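Local coordinates for MW1564 protein (Staphylococcus aureus, PDB 3NTV) that probably transfers a methyl group from S-adenosylmethionine to a hydroxyl oxygen of its substrate, as a putative caffeoyl-CoA O-methyltransferase with a Rossmann-type fold, at residues Y28-H33 with V55-L60; Q36-E41 with S86-S91; T99-N104 with R125-N130. One frame throughout, in Å; residues are numbered along the deposited sequence.

Contact 1: residues Y28-H33 with V55-L60; sequences YLIDLH and VDRLTL. With SO4 (sulfate ion), chain C.
Leu58 lies between Leu29, Ile30 and His33 where helix 22-33 packs against the first turn of helix 57-70, an N-terminal helix-helix contact beside the Rossmann-type sheet domain. With CG beside the backbone N (chi1 -62°), its fork is directed at helix 22-33. CD2 sits over one face of the His33 imidazole in a CH-pi contact, 3.9 Å from the ring centroid and 20° off the normal, shifted toward the rim, and also touches Ile30 CG1. CD1 meets Leu29 CB at 3.9 Å, the two leucines crossing at about a right angle. Ile30 slants across the stem of Leu58, with its CG1 3.9 Å from Leu58 CG, and also touches the CB of Arg57. The Arg57 chain leaves anti to its own N and bends at chi2 (66°), which brings one face of the guanidinium against His33 CB, NH2 being 3.8 Å from it. Asp61 OD2 is shared by the two: a hydrogen bond with His33 ND1 and a salt bridge with Arg57 NE. Through its other ring nitrogen, NE2, His33 is hydrogen-bonded to Phe218 N of the second subunit, placing this contact at the dimer interface. Ahead of helix 57-70, Val55 N donates to sulfate O4 at 3.1 Å.

Contact 2: residues Q36-E41 with S86-S91; sequences QNSSIE and SMQFAS
Residues 36-41 form an irregular link between helices 22-33 and 43-49 and run past helix 84-90 of the Rossmann-type domain, approaching most closely at Ile40 and Gln88, whose CA atoms are 7.1 Å apart. Within the link Glu41 N bonds back to Ser38 O, a tight turn that presents Ser38, Ile40 and Glu41 to the helix. All three touch Gln88. Its chain bends at chi2 (-80°) and slides past Ile40 in the opposite direction, so that Ile40 CG1 packs against the amide carbon CD at 3.6 Å. Ser38 OG donates to Gln88 OE1 at 2.9 Å, reaching the oxygen from above the carbonyl plane, 35° out of it; Lys64 NZ is a second donor to the same oxygen. Glu41 crosses Gln88 at about a right angle, carboxylate and amide planes 48° apart. Its OE1 lies 3.1 Å from Gln88 NE2 at an angle too poor for a hydrogen bond, and it accepts instead from Tyr84 OH, while OE2 pairs with Arg44. Ile40 supplies the remaining apolar contacts: CG2 meets the selenomethionine methyl Met87 CE at 4.0 Å, and CD1 reaches Ser91 CB. Ser91 OG turns back to donate to Gln88 O at 2.7 Å.

Contact 3: residues T99-N104 with R125-N130; sequences TTIERN and RIIEGN
Thr99-Glu102 and Arg125-Glu128 pair as parallel strands of a beta-alpha-beta unit, strand 97-102, helix 105-117 and strand 124-128, in the class I methyltransferase fold, strand order 3-2-1-4-5-7-6 with strand 225-230 antiparallel; 124-128 is an outermost strand within this chain. Backbone bonds set the register, Thr99 beside Arg125 and onward to Glu102 beside Glu128. Thr100 spans Ile126: its N donates to Arg125 O and its O accepts from Ile127 N at 2.7 Å. Glu102 repeats the pattern with Ile127 O and Gly129 N, but the last donor stands above the carbonyl plane, 44° out of it, as the second strand gives way to loop. CA-H...O contacts, such as Ile101 CA to Ile127 O at 3.4 Å, supplement this ladder.

Among polar side chains, Arg125 bends at chi3 (77°) and grips Thr99 OG1 side-on: NE at 2.9 Å and NH2 at 3.0 Å converge on the one oxygen, which lies in the guanidinium plane. NH2 also forms a salt bridge with Asp140, and OG1 is hydrogen-bonded to His97.

Apolar contacts lie on the face carrying Thr99, Ile101 and Ile127, which is packed against helix 135-138. Thr99 CG2 meets Ile127 CG1 at 3.6 Å, and Ile101 and Ile127 cross obliquely, CG1 of the first beside CB of the second. On the other face Ile126 packs on helix 105-117.

Past the strands, Arg103 CB lies 3.3 Å from Gly129 O. The extended Arg103 chain runs beside Asn130, guanidinium and amide planes 87° apart, and one water accepts from both Arg103 NH1 and Asn130 ND2, each at 2.9 Å.

In the fold
Contacts 1 and 2 alternate along the chain, with centres about 13 Å apart. They meet where Arg57 NH1 lies 3.5 Å from Glu41 OE2, a weak ion pair, and where Leu60 CD2 packs on Gln88 CG at 3.7 Å. Helix 84-90 then leads from contact 2 to contact 3, whose centre is about 20 Å away. Contacts 1 and 3 do not touch, their nearest atoms being about 10 Å apart. The sulfate at Val55, probably from the crystallisation liquor, is also held by Ser85 OG and the nitrogens of Ala81, Ile82 and Tyr84, after strand 74-78, where class I methyltransferases carry their glycine-rich loop. Glu102, bonded to Thr80 N, sits where an acid commonly binds the cofactor ribose; contact 3 probably borders the S-adenosylmethionine pocket.

Contact 1: residues Y28-H33 with V55-L60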
ATOM      1  N   TYR A  28     -14.345  -0.083  -9.614  1.00 23.07           N
ATOM      2  CA  TYR A  28     -14.076  -1.468  -9.980  1.00 22.21           C
ATOM      3  C   TYR A  28     -13.391  -2.225  -8.809  1.00 23.14           C
ATOM      4  O   TYR A  28     -13.827  -3.315  -8.447  1.00 22.61           O
ATOM      5  CB  TYR A  28     -13.229  -1.522 -11.259  1.00 22.68           C
ATOM      6  CG  TYR A  28     -12.671  -2.895 -11.528  1.00 22.18           C
ATOM      7  CD1 TYR A  28     -13.503  -3.942 -11.920  1.00 24.51           C
ATOM      8  CD2 TYR A  28     -11.326  -3.174 -11.318  1.00 22.15           C
ATOM      9  CE1 TYR A  28     -13.003  -5.225 -12.118  1.00 25.70           C
ATOM     10  CE2 TYR A  28     -10.823  -4.463 -11.482  1.00 22.63           C
ATOM     11  CZ  TYR A  28     -11.663  -5.482 -11.898  1.00 26.41           C
ATOM     12  OH  TYR A  28     -11.166  -6.740 -12.125  1.00 24.42           O
ATOM     13  N   LEU A  29     -12.366  -1.600  -8.188  1.00 21.02           N
ATOM     14  CA  LEU A  29     -11.677  -2.230  -7.053  1.00 19.53           C
ATOM     15  C   LEU A  29     -12.556  -2.316  -5.817  1.00 22.50           C
ATOM     16  O   LEU A  29     -12.566  -3.362  -5.184  1.00 22.38           O
ATOM     17  CB  LEU A  29     -10.326  -1.569  -6.746  1.00 19.28           C
ATOM     18  CG  LEU A  29      -9.298  -1.519  -7.901  1.00 23.11           C
ATOM     19  CD1 LEU A  29      -8.024  -0.846  -7.438  1.00 23.52           C
ATOM     20  CD2 LEU A  29      -8.967  -2.920  -8.451  1.00 25.75           C
ATOM     21  N   ILE A  30     -13.329  -1.254  -5.495  1.00 22.58           N
ATOM     22  CA  ILE A  30     -14.244  -1.287  -4.339  1.00 22.80           C
ATOM     23  C   ILE A  30     -15.257  -2.427  -4.519  1.00 29.20           C
ATOM     24  O   ILE A  30     -15.531  -3.152  -3.562  1.00 29.51           O
ATOM     25  CB  ILE A  30     -14.875   0.109  -4.059  1.00 26.19           C
ATOM     26  CG1 ILE A  30     -13.775   1.111  -3.588  1.00 25.96           C
ATOM     27  CG2 ILE A  30     -16.012   0.022  -3.007  1.00 27.43           C
ATOM     28  CD1 ILE A  30     -14.139   2.570  -3.622  1.00 24.58           C
ATOM     29  N   ASP A  31     -15.740  -2.643  -5.774  1.00 26.71           N
ATOM     30  CA  ASP A  31     -16.641  -3.756  -6.098  1.00 27.50           C
ATOM     31  C   ASP A  31     -15.980  -5.099  -5.786  1.00 28.66           C
ATOM     32  O   ASP A  31     -16.635  -5.979  -5.230  1.00 27.68           O
ATOM     33  CB  ASP A  31     -17.100  -3.689  -7.571  1.00 30.63           C
ATOM     34  CG  ASP A  31     -18.116  -2.595  -7.868  1.00 48.41           C
ATOM     35  OD1 ASP A  31     -18.793  -2.135  -6.921  1.00 49.27           O
ATOM     36  OD2 ASP A  31     -18.242  -2.206  -9.052  1.00 58.83           O
ATOM     37  N   LEU A  32     -14.663  -5.246  -6.091  1.00 23.97           N
ATOM     38  CA  LEU A  32     -13.945  -6.486  -5.752  1.00 23.66           C
ATOM     39  C   LEU A  32     -13.899  -6.673  -4.232  1.00 28.71           C
ATOM     40  O   LEU A  32     -14.029  -7.802  -3.757  1.00 28.90           O
ATOM     41  CB  LEU A  32     -12.508  -6.484  -6.310  1.00 23.74           C
ATOM     42  CG  LEU A  32     -12.350  -6.809  -7.801  1.00 27.57           C
ATOM     43  CD1 LEU A  32     -10.946  -6.510  -8.266  1.00 26.52           C
ATOM     44  CD2 LEU A  32     -12.690  -8.280  -8.097  1.00 31.55           C
ATOM     45  N   HIS A  33     -13.759  -5.555  -3.485  1.00 24.89           N
ATOM     46  CA  HIS A  33     -13.695  -5.566  -2.021  1.00 24.65           C
ATOM     47  C   HIS A  33     -15.045  -5.841  -1.347  1.00 32.72           C
ATOM     48  O   HIS A  33     -15.066  -6.148  -0.153  1.00 32.55           O
ATOM     49  CB  HIS A  33     -13.089  -4.256  -1.495  1.00 24.19           C
ATOM     50  CG  HIS A  33     -11.602  -4.149  -1.658  1.00 25.44           C
ATOM     51  ND1 HIS A  33     -10.835  -3.428  -0.759  1.00 25.41           N
ATOM     52  CD2 HIS A  33     -10.787  -4.654  -2.621  1.00 25.35           C
ATOM     53  CE1 HIS A  33      -9.587  -3.514  -1.195  1.00 23.85           C
ATOM     54  NE2 HIS A  33      -9.505  -4.250  -2.305  1.00 24.29           N
ATOM     55  N   VAL A  55     -12.749   7.789   6.309  1.00 17.90           N
ATOM     56  CA  VAL A  55     -11.580   7.271   5.592  0.50 17.07           C
ATOM     57  C   VAL A  55     -12.057   6.565   4.301  1.00 19.54           C
ATOM     58  O   VAL A  55     -13.067   5.861   4.337  1.00 20.16           O
ATOM     59  CB  VAL A  55     -10.780   6.311   6.522  0.50 20.26           C
ATOM     60  CG1 VAL A  55      -9.574   5.702   5.808  0.50 19.86           C
ATOM     61  CG2 VAL A  55     -10.341   7.038   7.797  0.50 20.20           C
ATOM     62  N   ASP A  56     -11.326   6.731   3.186  1.00 18.08           N
ATOM     63  CA  ASP A  56     -11.721   6.067   1.950  1.00 17.36           C
ATOM     64  C   ASP A  56     -11.551   4.557   2.024  1.00 20.45           C
ATOM     65  O   ASP A  56     -10.671   4.049   2.729  1.00 18.45           O
ATOM     66  CB  ASP A  56     -11.018   6.659   0.743  1.00 18.50           C
ATOM     67  CG  ASP A  56     -11.480   8.074   0.456  1.00 33.17           C
ATOM     68  OD1 ASP A  56     -12.663   8.249   0.091  1.00 37.29           O
ATOM     69  OD2 ASP A  56     -10.696   9.007   0.681  1.00 35.30           O
ATOM     70  N   ARG A  57     -12.430   3.834   1.327  1.00 17.89           N
ATOM     71  CA  ARG A  57     -12.439   2.384   1.353  1.00 16.81           C
ATOM     72  C   ARG A  57     -11.113   1.703   1.002  1.00 18.18           C
ATOM     73  O   ARG A  57     -10.684   0.810   1.732  1.00 18.59           O
ATOM     74  CB  ARG A  57     -13.578   1.825   0.483  1.00 20.14           C
ATOM     75  CG  ARG A  57     -13.672   0.297   0.525  1.00 22.26           C
ATOM     76  CD  ARG A  57     -14.077  -0.219   1.915  1.00 26.24           C
ATOM     77  NE  ARG A  57     -14.027  -1.679   1.990  1.00 25.48           N
ATOM     78  CZ  ARG A  57     -15.036  -2.485   1.688  1.00 33.55           C
ATOM     79  NH1 ARG A  57     -16.195  -1.985   1.273  1.00 23.74           N
ATOM     80  NH2 ARG A  57     -14.888  -3.798   1.770  1.00 25.34           N
ATOM     81  N   LEU A  58     -10.493   2.077  -0.126  1.00 15.33           N
ATOM     82  CA  LEU A  58      -9.257   1.386  -0.511  1.00 15.01           C
ATOM     83  C   LEU A  58      -8.120   1.704   0.448  1.00 16.03           C
ATOM     84  O   LEU A  58      -7.313   0.828   0.761  1.00 16.44           O
ATOM     85  CB  LEU A  58      -8.879   1.670  -1.980  1.00 15.58           C
ATOM     86  CG  LEU A  58      -9.926   1.183  -3.010  1.00 20.19           C
ATOM     87  CD1 LEU A  58      -9.478   1.504  -4.426  1.00 20.05           C
ATOM     88  CD2 LEU A  58     -10.197  -0.322  -2.885  1.00 20.20           C
ATOM     89  N   THR A  59      -8.093   2.939   0.955  1.00 14.43           N
ATOM     90  CA  THR A  59      -7.080   3.345   1.964  1.00 12.57           C
ATOM     91  C   THR A  59      -7.286   2.508   3.237  1.00 15.57           C
ATOM     92  O   THR A  59      -6.331   1.960   3.792  1.00 15.05           O
ATOM     93  CB  THR A  59      -7.282   4.835   2.306  1.00 14.54           C
ATOM     94  OG1 THR A  59      -6.852   5.597   1.160  1.00 19.22           O
ATOM     95  CG2 THR A  59      -6.488   5.261   3.544  1.00 18.14           C
ATOM     96  N   LEU A  60      -8.529   2.420   3.705  1.00 13.92           N
ATOM     97  CA  LEU A  60      -8.836   1.634   4.899  1.00 14.30           C
ATOM     98  C   LEU A  60      -8.432   0.189   4.715  1.00 17.27           C
ATOM     99  O   LEU A  60      -7.811  -0.379   5.598  1.00 15.52           O
ATOM    100  CB  LEU A  60     -10.334   1.721   5.225  1.00 15.36           C
ATOM    101  CG  LEU A  60     -10.758   0.821   6.365  1.00 20.31           C
ATOM    102  CD1 LEU A  60     -10.540   1.512   7.703  1.00 21.91           C
ATOM    103  CD2 LEU A  60     -12.163   0.322   6.147  1.00 23.37           C
TER
HETATM  104  S   SO4 C 233     -13.599   7.797  10.672  1.00 28.49           S
HETATM  105  O1  SO4 C 233     -12.791   6.918  11.551  1.00 32.66           O
HETATM  106  O2  SO4 C 233     -14.963   7.793  11.178  1.00 30.04           O
HETATM  107  O3  SO4 C 233     -13.043   9.173  10.734  1.00 33.71           O
HETATM  108  O4  SO4 C 233     -13.445   7.310   9.289  1.00 33.36           O

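Contact 2: residues Q36-E41 with S86-S91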
ATOM      1  N   GLN A  36     -15.507  -8.694   1.246  1.00 47.87           N
ATOM      2  CA  GLN A  36     -14.961  -8.511   2.599  1.00 47.86           C
ATOM      3  C   GLN A  36     -15.641  -7.390   3.421  1.00 52.23           C
ATOM      4  O   GLN A  36     -15.043  -6.862   4.366  1.00 53.05           O
ATOM      5  CB  GLN A  36     -13.411  -8.432   2.599  1.00 49.26           C
ATOM      6  CG  GLN A  36     -12.803  -7.226   1.870  1.00 65.52           C
ATOM      7  CD  GLN A  36     -11.381  -7.469   1.426  1.00 85.61           C
ATOM      8  OE1 GLN A  36     -11.086  -8.398   0.663  1.00 80.40           O
ATOM      9  NE2 GLN A  36     -10.470  -6.611   1.864  1.00 79.53           N
ATOM     10  N   ASN A  37     -16.909  -7.067   3.084  1.00 47.18           N
ATOM     11  CA  ASN A  37     -17.719  -6.070   3.786  1.00 46.50           C
ATOM     12  C   ASN A  37     -18.020  -6.515   5.215  1.00 51.09           C
ATOM     13  O   ASN A  37     -18.576  -7.600   5.420  1.00 50.45           O
ATOM     14  CB  ASN A  37     -19.055  -5.828   3.055  1.00 43.62           C
ATOM     15  CG  ASN A  37     -19.056  -4.726   2.023  1.00 49.96           C
ATOM     16  OD1 ASN A  37     -20.105  -4.274   1.569  1.00 47.04           O
ATOM     17  ND2 ASN A  37     -17.896  -4.277   1.612  1.00 33.10           N
ATOM     18  N   SER A  38     -17.647  -5.676   6.196  1.00 47.38           N
ATOM     19  CA  SER A  38     -17.936  -5.924   7.607  1.00 46.85           C
ATOM     20  C   SER A  38     -19.302  -5.293   7.926  1.00 49.69           C
ATOM     21  O   SER A  38     -19.836  -4.551   7.096  1.00 49.08           O
ATOM     22  CB  SER A  38     -16.835  -5.342   8.496  1.00 50.19           C
ATOM     23  OG  SER A  38     -16.647  -3.951   8.289  1.00 56.15           O
ATOM     24  N   SER A  39     -19.879  -5.607   9.104  1.00 45.35           N
ATOM     25  CA  SER A  39     -21.175  -5.068   9.550  1.00 44.37           C
ATOM     26  C   SER A  39     -21.182  -3.530   9.640  1.00 44.92           C
ATOM     27  O   SER A  39     -22.213  -2.908   9.377  1.00 44.77           O
ATOM     28  CB  SER A  39     -21.577  -5.671  10.896  1.00 47.81           C
ATOM     29  OG  SER A  39     -20.508  -5.639  11.829  1.00 56.12           O
ATOM     30  N   ILE A  40     -20.027  -2.929   9.971  1.00 38.98           N
ATOM     31  CA  ILE A  40     -19.874  -1.474  10.105  1.00 37.62           C
ATOM     32  C   ILE A  40     -19.849  -0.678   8.785  1.00 37.07           C
ATOM     33  O   ILE A  40     -20.022   0.543   8.809  1.00 35.48           O
ATOM     34  CB  ILE A  40     -18.787  -1.037  11.126  1.00 40.65           C
ATOM     35  CG1 ILE A  40     -17.394  -1.659  10.834  1.00 40.88           C
ATOM     36  CG2 ILE A  40     -19.264  -1.247  12.582  1.00 41.09           C
ATOM     37  CD1 ILE A  40     -16.968  -2.921  11.665  1.00 45.05           C
ATOM     38  N   GLU A  41     -19.690  -1.366   7.641  1.00 32.23           N
ATOM     39  CA  GLU A  41     -19.681  -0.723   6.319  1.00 32.00           C
ATOM     40  C   GLU A  41     -20.954   0.089   6.039  1.00 38.45           C
ATOM     41  O   GLU A  41     -20.902   1.091   5.328  1.00 38.29           O
ATOM     42  CB  GLU A  41     -19.386  -1.747   5.205  1.00 32.68           C
ATOM     43  CG  GLU A  41     -18.870  -1.139   3.902  1.00 35.58           C
ATOM     44  CD  GLU A  41     -17.677  -0.199   3.984  1.00 45.37           C
ATOM     45  OE1 GLU A  41     -16.826  -0.365   4.891  1.00 41.54           O
ATOM     46  OE2 GLU A  41     -17.578   0.690   3.110  1.00 31.36           O
ATOM     47  N   SER A  86     -11.849   3.342  13.640  1.00 15.53           N
ATOM     48  CA  SER A  86     -11.581   2.698  14.936  0.50 15.16           C
ATOM     49  C   SER A  86     -12.229   1.319  14.991  1.00 17.79           C
ATOM     50  O   SER A  86     -11.578   0.342  15.315  1.00 16.50           O
ATOM     51  CB  SER A  86     -12.140   3.538  16.081  0.50 18.05           C
ATOM     52  OG  SER A  86     -11.716   4.884  15.998  0.50 26.60           O
HETATM   53  N   MSE A  87     -13.516   1.250  14.632  1.00 15.52           N
HETATM   54  CA  MSE A  87     -14.244  -0.022  14.661  1.00 14.14           C
HETATM   55  C   MSE A  87     -13.768  -0.977  13.577  1.00 17.21           C
HETATM   56  O   MSE A  87     -13.639  -2.166  13.835  1.00 17.37           O
HETATM   57  CB  MSE A  87     -15.742   0.206  14.565  1.00 15.19           C
HETATM   58  CG  MSE A  87     -16.277   0.965  15.769  1.00 19.50           C
HETATM   59 SE   MSE A  87     -18.211   1.181  15.697  0.70 24.58          SE
HETATM   60  CE  MSE A  87     -18.297   2.307  14.190  1.00 22.40           C
ATOM     61  N   GLN A  88     -13.416  -0.449  12.382  1.00 14.66           N
ATOM     62  CA  GLN A  88     -12.893  -1.300  11.317  1.00 13.28           C
ATOM     63  C   GLN A  88     -11.585  -1.961  11.760  1.00 15.54           C
ATOM     64  O   GLN A  88     -11.402  -3.151  11.553  1.00 15.74           O
ATOM     65  CB  GLN A  88     -12.716  -0.498  10.012  1.00 13.86           C
ATOM     66  CG  GLN A  88     -14.047  -0.191   9.319  1.00 22.69           C
ATOM     67  CD  GLN A  88     -14.597  -1.357   8.520  1.00 28.93           C
ATOM     68  OE1 GLN A  88     -14.167  -2.489   8.661  1.00 26.20           O
ATOM     69  NE2 GLN A  88     -15.553  -1.096   7.638  1.00 24.61           N
ATOM     70  N   PHE A  89     -10.710  -1.209  12.442  1.00 14.35           N
ATOM     71  CA  PHE A  89      -9.449  -1.790  12.924  1.00 13.86           C
ATOM     72  C   PHE A  89      -9.713  -2.798  14.049  1.00 16.96           C
ATOM     73  O   PHE A  89      -9.123  -3.878  14.045  1.00 16.93           O
ATOM     74  CB  PHE A  89      -8.489  -0.697  13.427  1.00 15.91           C
ATOM     75  CG  PHE A  89      -8.113   0.380  12.423  1.00 16.84           C
ATOM     76  CD1 PHE A  89      -8.086   0.108  11.061  1.00 19.81           C
ATOM     77  CD2 PHE A  89      -7.740   1.649  12.850  1.00 20.13           C
ATOM     78  CE1 PHE A  89      -7.697   1.092  10.139  1.00 21.27           C
ATOM     79  CE2 PHE A  89      -7.370   2.630  11.926  1.00 22.66           C
ATOM     80  CZ  PHE A  89      -7.359   2.342  10.581  1.00 20.56           C
ATOM     81  N   ALA A  90     -10.586  -2.442  15.013  1.00 15.02           N
ATOM     82  CA  ALA A  90     -10.899  -3.334  16.133  1.00 14.34           C
ATOM     83  C   ALA A  90     -11.573  -4.623  15.651  1.00 17.60           C
ATOM     84  O   ALA A  90     -11.394  -5.671  16.275  1.00 17.54           O
ATOM     85  CB  ALA A  90     -11.798  -2.622  17.131  1.00 15.26           C
ATOM     86  N   SER A  91     -12.298  -4.555  14.501  1.00 15.57           N
ATOM     87  CA  SER A  91     -12.987  -5.730  13.953  1.00 16.07           C
ATOM     88  C   SER A  91     -12.054  -6.825  13.475  1.00 19.32           C
ATOM     89  O   SER A  91     -12.493  -7.968  13.285  1.00 20.14           O
ATOM     90  CB  SER A  91     -13.978  -5.329  12.860  1.00 17.48           C
ATOM     91  OG  SER A  91     -13.290  -5.054  11.647  1.00 20.04           O
TER

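Contact 3: residues T99-N104 with R125-N130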
ATOM      1  N   THR A  99      -6.999   3.677  20.628  1.00 12.46           N
ATOM      2  CA  THR A  99      -7.196   4.917  21.363  1.00 12.81           C
ATOM      3  C   THR A  99      -7.415   5.982  20.275  1.00 14.61           C
ATOM      4  O   THR A  99      -6.572   6.122  19.371  1.00 14.41           O
ATOM      5  CB  THR A  99      -6.011   5.259  22.269  1.00 18.17           C
ATOM      6  OG1 THR A  99      -6.024   4.358  23.377  1.00 19.85           O
ATOM      7  CG2 THR A  99      -6.132   6.675  22.857  1.00 16.12           C
ATOM      8  N   THR A 100      -8.553   6.702  20.359  1.00 12.55           N
ATOM      9  CA  THR A 100      -8.883   7.755  19.393  0.60 12.90           C
ATOM     10  C   THR A 100      -9.074   9.088  20.103  1.00 17.03           C
ATOM     11  O   THR A 100      -9.899   9.185  21.015  1.00 16.74           O
ATOM     12  CB  THR A 100     -10.131   7.384  18.558  0.60 19.67           C
ATOM     13  OG1 THR A 100     -10.009   6.061  18.059  0.60 16.29           O
ATOM     14  CG2 THR A 100     -10.333   8.310  17.377  0.60 20.90           C
ATOM     15  N   ILE A 101      -8.315  10.111  19.680  1.00 14.83           N
ATOM     16  CA  ILE A 101      -8.422  11.458  20.251  1.00 15.25           C
ATOM     17  C   ILE A 101      -9.325  12.264  19.340  1.00 19.65           C
ATOM     18  O   ILE A 101      -9.079  12.323  18.125  1.00 19.23           O
ATOM     19  CB  ILE A 101      -7.035  12.133  20.415  1.00 18.12           C
ATOM     20  CG1 ILE A 101      -6.066  11.265  21.266  1.00 18.06           C
ATOM     21  CG2 ILE A 101      -7.164  13.595  20.953  1.00 19.70           C
ATOM     22  CD1 ILE A 101      -4.563  11.741  21.231  1.00 20.97           C
ATOM     23  N   GLU A 102     -10.316  12.948  19.921  1.00 16.40           N
ATOM     24  CA  GLU A 102     -11.209  13.791  19.149  1.00 17.73           C
ATOM     25  C   GLU A 102     -11.686  14.964  19.988  1.00 21.86           C
ATOM     26  O   GLU A 102     -12.071  14.789  21.145  1.00 19.64           O
ATOM     27  CB  GLU A 102     -12.393  12.986  18.571  1.00 19.54           C
ATOM     28  CG  GLU A 102     -13.308  13.780  17.627  1.00 25.07           C
ATOM     29  CD  GLU A 102     -12.658  14.634  16.550  1.00 42.97           C
ATOM     30  OE1 GLU A 102     -11.805  14.109  15.796  1.00 30.56           O
ATOM     31  OE2 GLU A 102     -12.997  15.837  16.464  1.00 27.45           O
ATOM     32  N   ARG A 103     -11.651  16.170  19.398  1.00 22.04           N
ATOM     33  CA  ARG A 103     -12.093  17.357  20.128  1.00 23.15           C
ATOM     34  C   ARG A 103     -13.523  17.788  19.818  1.00 27.00           C
ATOM     35  O   ARG A 103     -14.131  18.474  20.648  1.00 27.43           O
ATOM     36  CB  ARG A 103     -11.117  18.526  19.928  1.00 24.84           C
ATOM     37  CG  ARG A 103     -11.068  19.109  18.519  1.00 34.55           C
ATOM     38  CD  ARG A 103     -10.382  20.456  18.558  1.00 46.05           C
ATOM     39  NE  ARG A 103     -10.534  21.181  17.300  1.00 55.34           N
ATOM     40  CZ  ARG A 103     -10.266  22.475  17.147  1.00 67.03           C
ATOM     41  NH1 ARG A 103      -9.837  23.198  18.177  1.00 51.11           N
ATOM     42  NH2 ARG A 103     -10.431  23.057  15.968  1.00 52.15           N
ATOM     43  N   ASN A 104     -14.042  17.458  18.621  1.00 24.98           N
ATOM     44  CA  ASN A 104     -15.383  17.894  18.213  1.00 25.20           C
ATOM     45  C   ASN A 104     -16.485  17.124  18.921  1.00 28.29           C
ATOM     46  O   ASN A 104     -16.607  15.911  18.744  1.00 26.62           O
ATOM     47  CB  ASN A 104     -15.525  17.858  16.685  1.00 24.91           C
ATOM     48  CG  ASN A 104     -16.827  18.403  16.150  1.00 39.46           C
ATOM     49  OD1 ASN A 104     -17.889  17.801  16.299  1.00 30.41           O
ATOM     50  ND2 ASN A 104     -16.758  19.522  15.453  1.00 34.93           N
ATOM     51  N   ARG A 125     -11.162   3.278  22.904  1.00 13.94           N
ATOM     52  CA  ARG A 125     -11.201   4.324  23.926  1.00 13.70           C
ATOM     53  C   ARG A 125     -11.232   5.669  23.205  1.00 17.22           C
ATOM     54  O   ARG A 125     -10.350   5.942  22.387  1.00 17.55           O
ATOM     55  CB  ARG A 125      -9.929   4.179  24.798  1.00 15.58           C
ATOM     56  CG  ARG A 125      -9.552   5.350  25.682  1.00 27.36           C
ATOM     57  CD  ARG A 125      -8.407   4.968  26.614  1.00 23.99           C
ATOM     58  NE  ARG A 125      -7.084   4.945  25.967  1.00 24.12           N
ATOM     59  CZ  ARG A 125      -5.947   4.974  26.655  1.00 28.61           C
ATOM     60  NH1 ARG A 125      -5.967   5.042  27.979  1.00 23.25           N
ATOM     61  NH2 ARG A 125      -4.781   4.948  26.022  1.00 19.97           N
ATOM     62  N   ILE A 126     -12.220   6.512  23.519  1.00 15.24           N
ATOM     63  CA  ILE A 126     -12.309   7.853  22.941  1.00 15.26           C
ATOM     64  C   ILE A 126     -11.750   8.806  23.972  1.00 19.11           C
ATOM     65  O   ILE A 126     -12.246   8.851  25.102  1.00 19.03           O
ATOM     66  CB  ILE A 126     -13.771   8.240  22.547  1.00 18.88           C
ATOM     67  CG1 ILE A 126     -14.325   7.281  21.479  1.00 19.53           C
ATOM     68  CG2 ILE A 126     -13.842   9.735  22.065  1.00 20.93           C
ATOM     69  CD1 ILE A 126     -15.833   7.363  21.292  1.00 30.07           C
ATOM     70  N   ILE A 127     -10.732   9.578  23.582  1.00 15.58           N
ATOM     71  CA  ILE A 127     -10.121  10.573  24.453  1.00 15.51           C
ATOM     72  C   ILE A 127     -10.690  11.911  23.964  1.00 19.46           C
ATOM     73  O   ILE A 127     -10.453  12.311  22.828  1.00 18.31           O
ATOM     74  CB  ILE A 127      -8.558  10.511  24.399  1.00 18.45           C
ATOM     75  CG1 ILE A 127      -8.015   9.116  24.791  1.00 20.08           C
ATOM     76  CG2 ILE A 127      -7.914  11.631  25.266  1.00 20.38           C
ATOM     77  CD1 ILE A 127      -8.281   8.653  26.266  1.00 22.47           C
ATOM     78  N   GLU A 128     -11.441  12.597  24.811  1.00 19.71           N
ATOM     79  CA  GLU A 128     -12.085  13.845  24.409  1.00 19.69           C
ATOM     80  C   GLU A 128     -11.231  15.069  24.678  1.00 23.70           C
ATOM     81  O   GLU A 128     -10.838  15.313  25.813  1.00 22.98           O
ATOM     82  CB  GLU A 128     -13.419  13.979  25.141  1.00 20.84           C
ATOM     83  CG  GLU A 128     -14.354  12.814  24.870  1.00 23.90           C
ATOM     84  CD  GLU A 128     -15.636  12.877  25.666  1.00 35.40           C
ATOM     85  OE1 GLU A 128     -16.187  13.990  25.833  1.00 31.21           O
ATOM     86  OE2 GLU A 128     -16.127  11.798  26.062  1.00 28.68           O
ATOM     87  N   GLY A 129     -10.939  15.823  23.638  1.00 20.74           N
ATOM     88  CA  GLY A 129     -10.153  17.033  23.799  1.00 20.76           C
ATOM     89  C   GLY A 129      -9.231  17.326  22.643  1.00 24.02           C
ATOM     90  O   GLY A 129      -9.139  16.560  21.675  1.00 20.88           O
ATOM     91  N   ASN A 130      -8.538  18.454  22.754  1.00 19.36           N
ATOM     92  CA  ASN A 130      -7.602  18.908  21.748  1.00 19.57           C
ATOM     93  C   ASN A 130      -6.328  18.042  21.782  1.00 21.69           C
ATOM     94  O   ASN A 130      -5.742  17.844  22.846  1.00 19.43           O
ATOM     95  CB  ASN A 130      -7.279  20.363  22.019  1.00 22.13           C
ATOM     96  CG  ASN A 130      -6.524  20.984  20.906  1.00 30.57           C
ATOM     97  OD1 ASN A 130      -5.390  20.611  20.614  1.00 24.41           O
ATOM     98  ND2 ASN A 130      -7.152  21.923  20.250  1.00 25.30           N
TER
HETATM   99  O   HOH W   1      -9.820  22.816  21.029  1.00 38.88           O